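Local structure of alpha-L-rhamnosidase (Aspergillus terreus, 6GSZ) at residues 349-354 and 376-381. The protein probably hydrolyses terminal non-reducing alpha-L-rhamnose residues from alpha-L-rhamnosides and carries bound calcium ions and N-linked glycans. Sequence-based numbering, arbitrary orientation.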
loop_
_atom_site.group_PDB
_atom_site.type_symbol
_atom_site.label_atom_id
_atom_site.label_comp_id
_atom_site.label_asym_id
_atom_site.label_seq_id
_atom_site.Cartn_x
_atom_site.Cartn_y
_atom_site.Cartn_z
ATOM N N GLY A 349 11.584 3.935 -38.167
ATOM C CA GLY A 349 12.535 2.868 -37.845
ATOM C C GLY A 349 13.654 3.278 -36.912
ATOM O O GLY A 349 14.459 2.431 -36.522
ATOM N N GLN A 350 13.704 4.559 -36.526
ATOM C CA GLN A 350 14.642 5.009 -35.498
ATOM C C GLN A 350 14.119 4.635 -34.107
ATOM O O GLN A 350 12.951 4.898 -33.770
ATOM C CB GLN A 350 14.853 6.516 -35.592
ATOM C CG GLN A 350 15.853 7.031 -34.564
ATOM C CD GLN A 350 16.422 8.351 -34.975
ATOM O OE1 GLN A 350 16.637 8.580 -36.164
ATOM N NE2 GLN A 350 16.704 9.213 -34.006
ATOM N N THR A 351 15.000 4.045 -33.294
ATOM C CA THR A 351 14.653 3.596 -31.967
ATOM C C THR A 351 15.238 4.535 -30.903
ATOM O O THR A 351 16.444 4.823 -30.883
ATOM C CB THR A 351 15.141 2.155 -31.741
ATOM O OG1 THR A 351 14.633 1.328 -32.787
ATOM C CG2 THR A 351 14.748 1.584 -30.386
ATOM N N ILE A 352 14.365 4.952 -29.978
ATOM C CA ILE A 352 14.744 5.662 -28.778
ATOM C C ILE A 352 14.824 4.667 -27.613
ATOM O O ILE A 352 13.910 3.864 -27.433
ATOM C CB ILE A 352 13.710 6.755 -28.441
ATOM C CG1 ILE A 352 13.183 7.495 -29.669
ATOM C CG2 ILE A 352 14.272 7.694 -27.391
ATOM C CD1 ILE A 352 12.125 8.541 -29.356
ATOM N N ARG A 353 15.885 4.790 -26.808
ATOM C CA ARG A 353 16.076 3.958 -25.632
ATOM C C ARG A 353 16.044 4.839 -24.380
ATOM O O ARG A 353 16.633 5.949 -24.374
ATOM C CB ARG A 353 17.413 3.215 -25.706
ATOM C CG ARG A 353 17.627 2.208 -24.586
ATOM C CD ARG A 353 18.969 1.512 -24.624
ATOM N NE ARG A 353 20.043 2.450 -24.351
ATOM C CZ ARG A 353 21.332 2.169 -24.461
ATOM N NH1 ARG A 353 21.718 0.948 -24.803
ATOM N NH2 ARG A 353 22.232 3.104 -24.191
ATOM N N PHE A 354 15.352 4.315 -23.349
ATOM C CA PHE A 354 15.188 4.997 -22.060
ATOM C C PHE A 354 15.664 4.076 -20.948
ATOM O O PHE A 354 15.069 3.018 -20.752
ATOM C CB PHE A 354 13.719 5.352 -21.845
ATOM C CG PHE A 354 13.078 6.183 -22.924
ATOM C CD1 PHE A 354 13.160 7.551 -22.913
ATOM C CD2 PHE A 354 12.421 5.588 -23.995
ATOM C CE1 PHE A 354 12.569 8.313 -23.905
ATOM C CE2 PHE A 354 11.801 6.355 -24.962
ATOM C CZ PHE A 354 11.898 7.710 -24.936
ATOM N N THR A 376 14.588 -0.744 -18.909
ATOM C CA THR A 376 14.911 -0.094 -20.174
ATOM C C THR A 376 13.757 -0.279 -21.154
ATOM O O THR A 376 13.357 -1.417 -21.417
ATOM C CB THR A 376 16.218 -0.646 -20.731
ATOM O OG1 THR A 376 17.288 -0.345 -19.833
ATOM C CG2 THR A 376 16.565 -0.100 -22.101
ATOM N N ASP A 377 13.260 0.852 -21.661
ATOM C CA ASP A 377 12.222 0.833 -22.669
ATOM C C ASP A 377 12.810 1.272 -24.010
ATOM O O ASP A 377 13.692 2.129 -24.053
ATOM C CB ASP A 377 11.056 1.718 -22.270
ATOM C CG ASP A 377 10.416 1.316 -20.953
ATOM O OD1 ASP A 377 10.442 0.081 -20.604
ATOM O OD2 ASP A 377 9.902 2.237 -20.287
ATOM N N HIS A 378 12.305 0.668 -25.086
ATOM C CA HIS A 378 12.682 1.023 -26.446
ATOM C C HIS A 378 11.424 1.397 -27.210
ATOM O O HIS A 378 10.469 0.604 -27.203
ATOM C CB HIS A 378 13.362 -0.134 -27.170
ATOM C CG HIS A 378 14.721 -0.493 -26.668
ATOM N ND1 HIS A 378 14.918 -1.311 -25.588
ATOM C CD2 HIS A 378 15.948 -0.169 -27.128
ATOM C CE1 HIS A 378 16.217 -1.503 -25.410
ATOM N NE2 HIS A 378 16.880 -0.807 -26.344
ATOM N N PHE A 379 11.462 2.535 -27.908
ATOM C CA PHE A 379 10.340 2.953 -28.710
ATOM C C PHE A 379 10.840 3.203 -30.128
ATOM O O PHE A 379 11.674 4.084 -30.330
ATOM C CB PHE A 379 9.694 4.222 -28.145
ATOM C CG PHE A 379 8.543 4.759 -28.942
ATOM C CD1 PHE A 379 7.261 4.256 -28.780
ATOM C CD2 PHE A 379 8.764 5.719 -29.913
ATOM C CE1 PHE A 379 6.209 4.712 -29.547
ATOM C CE2 PHE A 379 7.714 6.198 -30.664
ATOM C CZ PHE A 379 6.440 5.685 -30.496
ATOM N N THR A 380 10.311 2.430 -31.073
ATOM C CA THR A 380 10.682 2.634 -32.483
ATOM C C THR A 380 9.609 3.506 -33.147
ATOM O O THR A 380 8.388 3.169 -33.154
ATOM C CB THR A 380 10.907 1.339 -33.238
ATOM O OG1 THR A 380 11.950 0.621 -32.582
ATOM C CG2 THR A 380 11.244 1.584 -34.702
ATOM N N LEU A 381 10.080 4.629 -33.704
ATOM C CA LEU A 381 9.251 5.667 -34.327
ATOM C C LEU A 381 8.716 5.180 -35.683
ATOM O O LEU A 381 9.316 4.306 -36.344
ATOM C CB LEU A 381 10.115 6.912 -34.553
ATOM C CG LEU A 381 10.562 7.615 -33.276
ATOM C CD1 LEU A 381 11.955 8.207 -33.431
ATOM C CD2 LEU A 381 9.556 8.672 -32.883
#
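Ile352 meets Leu381, just past the end of strand 376-380, on the buried side of this antiparallel strand pair, where CG1 of Ile352 lies 4.0 Å from CD1 of Leu381. The Phe379 ring sits beside them, its CD2 4.4 Å from Ile352 CD1 and its edge toward CD2 of Leu381. Further along, Phe354 turns the edge of its ring to CB of Phe379. Strand 339-344 packs against this face through Leu340, Ile342 and Val344, and Trp389 meets the Phe379 ring, so these side chains fill the space between two sheets of the concanavalin-like domain, as in a beta sandwich. Asp377 is the charged exception here, its buried carboxylate satisfied by His396 NE2 at OD2 and Glu267 N at OD1.

The backbones hold this face in place. Ile352 N to Phe379 O and Phe379 N to Ile352 O are both 2.8 Å; Phe354 and Asp377 form a second hydrogen-bonded pair, with Asp377 N to Phe354 O at 3.0 Å. Past the strand end, Leu381 N donates to Gln350 O and Gly349 N to Leu381 O.

Across the sheet lies the more polar face. The aliphatic part of Arg353 runs alongside His378, and its CG stands over the imidazole face in a CH-pi contact, 4.0 Å from the ring centroid. CG is anti to the backbone N (chi1 -174°), which brings it over the ring. The chain then bends at chi3, and NH2 forms a salt bridge with Asp404. CG2 of Thr351 touches the same imidazole at its edge. Next along, Thr351 OG1 and Thr380 OG1 share a hydrogen bond of 2.8 Å, with CG2 of Thr380 against CA of Gly349.

Within this strand pair His378 is thus met by carbon; if its imidazole is charged, Asp404 on the arginine and nearby Glu268 would probably temper any repulsion.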